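Local structure of zinc chaperone AztD (Citrobacter koseri, 6CMK) at residues R37-D42 with V396-S401; F127-G132 with L147-V152; D176-V181 with I236-A241. The protein acts as a periplasmic zinc chaperone that passes one zinc ion directly to the solute-binding protein AztC of the AztABCD transport system. All blocks are in the same frame, centred on the assembly; numbering follows the deposited sequence.

Overall arrangement
AztD is a beta propeller, and the three contacts sample different parts of its ring. Interaction 1 joins strands from near the two ends of the modelled chain within one blade. Interactions 2 and 3 lie inside the loop that it closes, one after the other in sequence. The centres of interactions 1 and 3 are 29 Å apart, on opposite sides of the chain's centre. Interactions 2 and 3 are closer neighbours, with nearest atoms about 5 Å apart but not touching. H126 is a ligand of high-affinity zinc site 1. The side chain of E129 in interaction 2 is about 11 Å from that of H126, and V180 in interaction 3 about 12 Å. Interaction 1 is away from the zinc sites.

Interaction 1: residues R37-D42 with V396-S401; sequences RLFIAD and VAVGGS
F39 and V396 pair through both of their backbone polar groups. F39 N gives a nearly straight bond to V396 O at 2.8 Å (167° at the hydrogen), and V396 N returns one to F39 O at 3.0 Å. R37 and V398 form the second such antiparallel pair, with R37 N 2.9 Å from V398 O and V398 N 3.1 Å from R37 O. L38 and A397 sit between them as a non-hydrogen-bonded pair.

The tight part is the face carrying F39, V396 and V398. With chi1 at -63°, the F39 ring lies beside its own backbone N and swings back toward the R37–V398 pair. Its edge atom CE1 meets V398 CG2 at 4.0 Å, the two side chains crossing obliquely. F39 CB rests on V396 CG2 at 3.9 Å. I79, I92 and S94 of the next blade cover this face. R37 starts on the same side, but its guanidinium group leads away from V398, and NH1 bonds the carbonyl oxygens of S94 and D110.

The other face is sparser across this pair of strands. Its one apolar side-chain touch is L38 CD2 on A397 CB at 3.9 Å. Solvent reaches the contact at V396, which is partly exposed. Strand 392-403 is an end strand of this four-stranded sheet, and strand 32-42 lies next to it. A C-terminal strand completing a blade begun by the N-terminus is the "velcro" closure of a beta propeller.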
loop_
_atom_site.group_PDB
_atom_site.type_symbol
_atom_site.label_atom_id
_atom_site.label_comp_id
_atom_site.label_asym_id
_atom_site.label_seq_id
_atom_site.Cartn_x
_atom_site.Cartn_y
_atom_site.Cartn_z
ATOM N N ARG B 37 5.238 17.134 1.611
ATOM C CA ARG B 37 6.211 17.949 2.321
ATOM C C ARG B 37 7.622 17.537 1.947
ATOM O O ARG B 37 7.908 16.350 1.770
ATOM C CB ARG B 37 6.003 17.832 3.826
ATOM C CG ARG B 37 4.745 18.542 4.255
ATOM C CD ARG B 37 4.363 18.258 5.681
ATOM N NE ARG B 37 3.111 18.931 5.994
ATOM C CZ ARG B 37 2.554 18.966 7.195
ATOM N NH1 ARG B 37 3.133 18.355 8.214
ATOM N NH2 ARG B 37 1.413 19.617 7.372
ATOM N N LEU B 38 8.486 18.538 1.803
ATOM C CA LEU B 38 9.910 18.346 1.599
ATOM C C LEU B 38 10.639 18.507 2.920
ATOM O O LEU B 38 10.314 19.387 3.720
ATOM C CB LEU B 38 10.479 19.369 0.615
ATOM C CG LEU B 38 9.743 19.555 -0.706
ATOM C CD1 LEU B 38 10.393 20.692 -1.510
ATOM C CD2 LEU B 38 9.747 18.257 -1.474
ATOM N N PHE B 39 11.658 17.684 3.117
ATOM C CA PHE B 39 12.567 17.811 4.245
ATOM C C PHE B 39 13.962 17.977 3.672
ATOM O O PHE B 39 14.419 17.129 2.901
ATOM C CB PHE B 39 12.448 16.593 5.165
ATOM C CG PHE B 39 11.083 16.460 5.764
ATOM C CD1 PHE B 39 10.046 15.938 5.018
ATOM C CD2 PHE B 39 10.821 16.922 7.040
ATOM C CE1 PHE B 39 8.777 15.845 5.540
ATOM C CE2 PHE B 39 9.550 16.828 7.572
ATOM C CZ PHE B 39 8.533 16.292 6.820
ATOM N N ILE B 40 14.612 19.091 4.012
ATOM C CA ILE B 40 15.820 19.527 3.326
ATOM C C ILE B 40 16.887 19.819 4.366
ATOM O O ILE B 40 16.690 20.666 5.246
ATOM C CB ILE B 40 15.574 20.766 2.456
ATOM C CG1 ILE B 40 14.379 20.556 1.517
ATOM C CG2 ILE B 40 16.814 21.077 1.644
ATOM C CD1 ILE B 40 13.306 21.587 1.721
ATOM N N ALA B 41 18.018 19.144 4.245
ATOM C CA ALA B 41 19.137 19.338 5.153
ATOM C C ALA B 41 20.166 20.279 4.538
ATOM O O ALA B 41 20.508 20.164 3.358
ATOM C CB ALA B 41 19.798 18.001 5.495
ATOM N N ASP B 42 20.652 21.206 5.354
ATOM C CA ASP B 42 21.719 22.107 4.947
ATOM C C ASP B 42 23.044 21.362 4.954
ATOM O O ASP B 42 23.276 20.489 5.795
ATOM C CB ASP B 42 21.775 23.306 5.888
ATOM C CG ASP B 42 22.624 24.431 5.347
ATOM O OD1 ASP B 42 23.840 24.451 5.638
ATOM O OD2 ASP B 42 22.070 25.276 4.616
ATOM N N VAL B 396 14.339 14.760 1.088
ATOM C CA VAL B 396 13.371 13.678 0.947
ATOM C C VAL B 396 11.978 14.294 0.971
ATOM O O VAL B 396 11.775 15.414 1.442
ATOM C CB VAL B 396 13.498 12.582 2.033
ATOM C CG1 VAL B 396 14.858 11.883 1.934
ATOM C CG2 VAL B 396 13.260 13.157 3.434
ATOM N N ALA B 397 11.014 13.544 0.438
ATOM C CA ALA B 397 9.635 14.002 0.312
ATOM C C ALA B 397 8.676 12.909 0.761
ATOM O O ALA B 397 8.907 11.730 0.492
ATOM C CB ALA B 397 9.299 14.374 -1.137
ATOM N N VAL B 398 7.589 13.307 1.419
ATOM C CA VAL B 398 6.509 12.388 1.770
ATOM C C VAL B 398 5.180 13.022 1.383
ATOM O O VAL B 398 5.078 14.232 1.169
ATOM C CB VAL B 398 6.489 12.024 3.278
ATOM C CG1 VAL B 398 7.816 11.414 3.712
ATOM C CG2 VAL B 398 6.126 13.235 4.145
ATOM N N GLY B 399 4.146 12.195 1.315
ATOM C CA GLY B 399 2.813 12.732 1.126
ATOM C C GLY B 399 1.975 11.872 0.206
ATOM O O GLY B 399 2.352 10.765 -0.166
ATOM N N GLY B 400 0.829 12.428 -0.164
ATOM C CA GLY B 400 -0.210 11.752 -0.937
ATOM C C GLY B 400 -1.528 12.497 -0.770
ATOM O O GLY B 400 -1.545 13.698 -0.536
ATOM N N SER B 401 -2.633 11.762 -0.858
ATOM C CA SER B 401 -3.921 12.407 -0.632
ATOM C C SER B 401 -4.875 11.423 0.030
ATOM O O SER B 401 -4.684 10.208 -0.017
ATOM C CB SER B 401 -4.518 12.956 -1.937
ATOM O OG SER B 401 -5.080 11.925 -2.731
#

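Interaction 2: residues F127-G132 with L147-V152; sequences FVERQG and LGESAV
E129 OE2 is gripped by two hydrogen donors and links E129 to E149 across the contact. One donor is G132 N at 2.8 Å, which meets the anti side of the carboxylate, 26° out of its plane. The other is a water, 2.6 Å from E129 OE2, which gives its second hydrogen to E149 OE1 at 2.8 Å. The site is the beta hairpin of strands 124-130 and 133-138 in one propeller blade. Q131 and G132 both have positive phi, and their backbone angles fit a type I' turn. The angles of G132 call for glycine.

E129 OE2 and E149 OE1 are 4.4 Å apart. The bridging water probably eases the repulsion between the two acids. Their remaining oxygens are also engaged: E129 OE1 takes the N-H of E74, and E149 OE2 takes the hydroxyls of S73 and T78. The E149 chain reaches them fully extended, with CG anti to the backbone N (chi1 -178°).

The backbone joins the hairpin to helix 149-153, a single short turn with G148 as its N-cap. There V152 N bonds back to G148 O. S150 N at this helix start meets E256 of the second subunit. E149 N, in the first turn, bonds G132 O at 2.8 Å, in the carbonyl plane. The same G132 O also receives a CA-H contact from G148 CA at 3.3 Å.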
loop_
_atom_site.group_PDB
_atom_site.type_symbol
_atom_site.label_atom_id
_atom_site.label_comp_id
_atom_site.label_asym_id
_atom_site.label_seq_id
_atom_site.Cartn_x
_atom_site.Cartn_y
_atom_site.Cartn_z
ATOM N N PHE B 127 21.055 3.824 7.357
ATOM C CA PHE B 127 19.735 3.679 7.948
ATOM C C PHE B 127 18.894 2.842 6.998
ATOM O O PHE B 127 18.893 3.090 5.789
ATOM C CB PHE B 127 19.107 5.059 8.163
ATOM C CG PHE B 127 17.657 5.029 8.540
ATOM C CD1 PHE B 127 16.670 4.938 7.568
ATOM C CD2 PHE B 127 17.273 5.148 9.868
ATOM C CE1 PHE B 127 15.339 4.924 7.924
ATOM C CE2 PHE B 127 15.935 5.143 10.219
ATOM C CZ PHE B 127 14.973 5.035 9.248
ATOM N N VAL B 128 18.206 1.836 7.535
ATOM C CA VAL B 128 17.271 1.030 6.754
ATOM C C VAL B 128 15.984 0.890 7.545
ATOM O O VAL B 128 16.004 0.466 8.706
ATOM C CB VAL B 128 17.825 -0.368 6.416
ATOM C CG1 VAL B 128 16.782 -1.149 5.610
ATOM C CG2 VAL B 128 19.119 -0.286 5.638
ATOM N N GLU B 129 14.864 1.221 6.911
ATOM C CA GLU B 129 13.549 0.991 7.490
ATOM C C GLU B 129 12.694 0.231 6.490
ATOM O O GLU B 129 12.770 0.473 5.279
ATOM C CB GLU B 129 12.878 2.305 7.885
ATOM C CG GLU B 129 11.515 2.152 8.543
ATOM C CD GLU B 129 10.377 2.053 7.544
ATOM O OE1 GLU B 129 10.556 2.494 6.385
ATOM O OE2 GLU B 129 9.293 1.568 7.933
ATOM N N ARG B 130 11.912 -0.721 6.990
ATOM C CA ARG B 130 10.937 -1.393 6.144
ATOM C C ARG B 130 9.816 -1.930 7.015
ATOM O O ARG B 130 10.066 -2.522 8.065
ATOM C CB ARG B 130 11.576 -2.524 5.321
ATOM C CG ARG B 130 12.493 -3.463 6.100
ATOM C CD ARG B 130 13.175 -4.470 5.168
ATOM N NE ARG B 130 12.199 -5.277 4.437
ATOM C CZ ARG B 130 11.531 -6.310 4.948
ATOM N NH1 ARG B 130 11.734 -6.677 6.192
ATOM N NH2 ARG B 130 10.653 -6.969 4.212
ATOM N N GLN B 131 8.575 -1.692 6.583
ATOM C CA GLN B 131 7.389 -2.202 7.281
ATOM C C GLN B 131 7.333 -1.742 8.738
ATOM O O GLN B 131 6.728 -2.403 9.590
ATOM C CB GLN B 131 7.327 -3.723 7.190
ATOM C CG GLN B 131 7.404 -4.220 5.762
ATOM C CD GLN B 131 7.404 -5.724 5.664
ATOM O OE1 GLN B 131 7.961 -6.427 6.515
ATOM N NE2 GLN B 131 6.785 -6.230 4.614
ATOM N N GLY B 132 7.921 -0.585 9.022
ATOM C CA GLY B 132 7.962 -0.051 10.361
ATOM C C GLY B 132 9.154 -0.508 11.168
ATOM O O GLY B 132 9.402 0.048 12.246
ATOM N N LEU B 147 14.750 -0.896 16.130
ATOM C CA LEU B 147 13.598 -0.335 16.816
ATOM C C LEU B 147 12.424 -0.346 15.849
ATOM O O LEU B 147 12.503 -0.918 14.759
ATOM C CB LEU B 147 13.897 1.065 17.342
ATOM C CG LEU B 147 14.400 2.089 16.330
ATOM C CD1 LEU B 147 13.967 3.447 16.803
ATOM C CD2 LEU B 147 15.921 2.037 16.177
ATOM N N GLY B 148 11.319 0.260 16.273
ATOM C CA GLY B 148 10.102 0.253 15.486
ATOM C C GLY B 148 9.461 1.623 15.424
ATOM O O GLY B 148 9.486 2.382 16.385
ATOM N N GLU B 149 8.853 1.909 14.268
ATOM C CA GLU B 149 8.261 3.219 13.998
ATOM C C GLU B 149 7.037 3.497 14.862
ATOM O O GLU B 149 6.811 4.643 15.267
ATOM C CB GLU B 149 7.863 3.330 12.520
ATOM C CG GLU B 149 7.277 4.703 12.171
ATOM C CD GLU B 149 6.893 4.859 10.705
ATOM O OE1 GLU B 149 6.287 3.924 10.146
ATOM O OE2 GLU B 149 7.180 5.934 10.119
ATOM N N SER B 150 6.209 2.483 15.115
ATOM C CA SER B 150 5.010 2.713 15.913
ATOM C C SER B 150 5.380 3.195 17.307
ATOM O O SER B 150 4.802 4.163 17.819
ATOM C CB SER B 150 4.168 1.440 15.971
ATOM O OG SER B 150 3.073 1.596 16.860
ATOM N N ALA B 151 6.377 2.556 17.920
ATOM C CA ALA B 151 6.864 3.010 19.220
ATOM C C ALA B 151 7.432 4.421 19.138
ATOM O O ALA B 151 7.134 5.275 19.982
ATOM C CB ALA B 151 7.919 2.035 19.738
ATOM N N VAL B 152 8.241 4.693 18.113
ATOM C CA VAL B 152 8.853 6.011 17.967
ATOM C C VAL B 152 7.784 7.097 17.926
ATOM O O VAL B 152 7.895 8.134 18.590
ATOM C CB VAL B 152 9.733 6.043 16.707
ATOM C CG1 VAL B 152 10.311 7.442 16.475
ATOM C CG2 VAL B 152 10.815 4.988 16.819
HETATM O O HOH W 1 6.917 2.680 7.745
#

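Interaction 3: residues D176-V181 with I236-A241; sequences DNYAVV and ITQKNA
Two hairpin loops of different propeller blades meet here. One joins strands 172-174 and 178-183; the other joins 232-237 and 244-249. The Q238 amide bridges them by matching the backbone of D176. Q238 OE1 accepts from D176 N at 2.8 Å, on a lone pair in the carbonyl plane. Q238 NE2 donates to D176 O at 3.0 Å, also on a lone pair. A second N-H of Q238 NE2 goes to A241 O at 2.9 Å, within its own loop. Three bonds thus hold the buried amide and fix its rotation.

Q238 gets there as an extended chain, its CG anti to the backbone N (chi1 -177°). The Y178 ring stands at 71° to the amide plane, and its CD2 lies 3.8 Å from Q238 NE2. The D176 carboxylate turns to another partner, with OD1 in a salt bridge to K133.

Deeper in, V180 and I236 reach toward each other tip to tip, with V180 CG1 3.8 Å from I236 CD1. Y175 also packs on I236 and Q238. N240, in the outer part of the loop, bonds L293 of the second subunit. Here a polar bridge between loops and an apolar contact between sheets join two adjacent blades of the beta propeller.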
loop_
_atom_site.group_PDB
_atom_site.type_symbol
_atom_site.label_atom_id
_atom_site.label_comp_id
_atom_site.label_asym_id
_atom_site.label_seq_id
_atom_site.Cartn_x
_atom_site.Cartn_y
_atom_site.Cartn_z
ATOM N N ASP B 176 11.604 -9.761 10.505
ATOM C CA ASP B 176 10.790 -10.223 11.626
ATOM C C ASP B 176 11.600 -11.226 12.424
ATOM O O ASP B 176 11.890 -12.321 11.935
ATOM C CB ASP B 176 9.500 -10.858 11.137
ATOM C CG ASP B 176 8.636 -9.897 10.370
ATOM O OD1 ASP B 176 8.619 -8.698 10.727
ATOM O OD2 ASP B 176 7.966 -10.354 9.411
ATOM N N ASN B 177 11.978 -10.843 13.639
ATOM C CA ASN B 177 12.704 -11.691 14.583
ATOM C C ASN B 177 14.138 -11.966 14.149
ATOM O O ASN B 177 14.818 -12.793 14.788
ATOM C CB ASN B 177 11.962 -13.014 14.799
ATOM C CG ASN B 177 10.525 -12.801 15.237
ATOM O OD1 ASN B 177 10.267 -12.074 16.187
ATOM N ND2 ASN B 177 9.583 -13.401 14.517
ATOM N N TYR B 178 14.621 -11.279 13.109
ATOM C CA TYR B 178 15.957 -11.463 12.551
ATOM C C TYR B 178 16.449 -10.138 11.981
ATOM O O TYR B 178 15.681 -9.191 11.801
ATOM C CB TYR B 178 15.974 -12.516 11.435
ATOM C CG TYR B 178 15.570 -13.906 11.857
ATOM C CD1 TYR B 178 16.501 -14.784 12.396
ATOM C CD2 TYR B 178 14.264 -14.344 11.719
ATOM C CE1 TYR B 178 16.135 -16.059 12.785
ATOM C CE2 TYR B 178 13.892 -15.609 12.105
ATOM C CZ TYR B 178 14.834 -16.462 12.635
ATOM O OH TYR B 178 14.470 -17.725 13.020
ATOM N N ALA B 179 17.747 -10.089 11.685
ATOM C CA ALA B 179 18.328 -9.028 10.880
ATOM C C ALA B 179 19.367 -9.647 9.963
ATOM O O ALA B 179 19.866 -10.744 10.213
ATOM C CB ALA B 179 18.972 -7.925 11.728
ATOM N N VAL B 180 19.667 -8.949 8.874
ATOM C CA VAL B 180 20.815 -9.265 8.034
ATOM C C VAL B 180 21.846 -8.177 8.265
ATOM O O VAL B 180 21.538 -6.987 8.133
ATOM C CB VAL B 180 20.436 -9.356 6.548
ATOM C CG1 VAL B 180 21.697 -9.464 5.680
ATOM C CG2 VAL B 180 19.515 -10.547 6.319
ATOM N N VAL B 181 23.064 -8.579 8.611
ATOM C CA VAL B 181 24.120 -7.622 8.907
ATOM C C VAL B 181 25.341 -7.967 8.076
ATOM O O VAL B 181 25.600 -9.131 7.754
ATOM C CB VAL B 181 24.499 -7.586 10.408
ATOM C CG1 VAL B 181 23.304 -7.206 11.253
ATOM C CG2 VAL B 181 25.065 -8.920 10.860
ATOM N N ILE B 236 17.561 -10.422 -0.702
ATOM C CA ILE B 236 17.021 -10.912 0.566
ATOM C C ILE B 236 15.501 -10.853 0.519
ATOM O O ILE B 236 14.924 -9.839 0.120
ATOM C CB ILE B 236 17.535 -10.085 1.763
ATOM C CG1 ILE B 236 19.061 -9.888 1.695
ATOM C CG2 ILE B 236 17.152 -10.752 3.087
ATOM C CD1 ILE B 236 19.550 -8.793 2.613
ATOM N N THR B 237 14.857 -11.933 0.966
ATOM C CA THR B 237 13.412 -11.976 1.161
ATOM C C THR B 237 13.128 -12.684 2.475
ATOM O O THR B 237 13.944 -13.473 2.954
ATOM C CB THR B 237 12.689 -12.736 0.050
ATOM O OG1 THR B 237 13.244 -14.048 -0.048
ATOM C CG2 THR B 237 12.826 -12.033 -1.290
ATOM N N GLN B 238 11.955 -12.409 3.051
ATOM C CA GLN B 238 11.503 -13.144 4.226
ATOM C C GLN B 238 10.032 -13.466 4.070
ATOM O O GLN B 238 9.229 -12.586 3.750
ATOM C CB GLN B 238 11.699 -12.362 5.527
ATOM C CG GLN B 238 11.293 -13.190 6.757
ATOM C CD GLN B 238 11.424 -12.438 8.059
ATOM O OE1 GLN B 238 11.159 -11.242 8.135
ATOM N NE2 GLN B 238 11.834 -13.146 9.103
ATOM N N LYS B 239 9.684 -14.719 4.324
ATOM C CA LYS B 239 8.278 -15.082 4.427
ATOM C C LYS B 239 7.980 -15.425 5.881
ATOM O O LYS B 239 8.002 -14.528 6.731
ATOM C CB LYS B 239 7.968 -16.189 3.426
ATOM C CG LYS B 239 8.043 -15.619 2.007
ATOM C CD LYS B 239 7.675 -16.618 0.937
ATOM C CE LYS B 239 8.225 -16.188 -0.417
ATOM N NZ LYS B 239 7.644 -14.901 -0.898
ATOM N N ASN B 240 7.722 -16.684 6.209
ATOM C CA ASN B 240 7.330 -17.021 7.572
ATOM C C ASN B 240 8.408 -17.830 8.282
ATOM O O ASN B 240 8.116 -18.646 9.157
ATOM C CB ASN B 240 5.985 -17.738 7.558
ATOM C CG ASN B 240 4.841 -16.773 7.296
ATOM O OD1 ASN B 240 4.732 -15.741 7.963
ATOM N ND2 ASN B 240 4.022 -17.073 6.305
ATOM N N ALA B 241 9.660 -17.569 7.927
ATOM C CA ALA B 241 10.814 -18.217 8.522
ATOM C C ALA B 241 11.933 -17.182 8.583
ATOM O O ALA B 241 11.704 -15.970 8.502
ATOM C CB ALA B 241 11.202 -19.468 7.720
HETATM O O HOH W 2 7.867 -13.039 9.115
#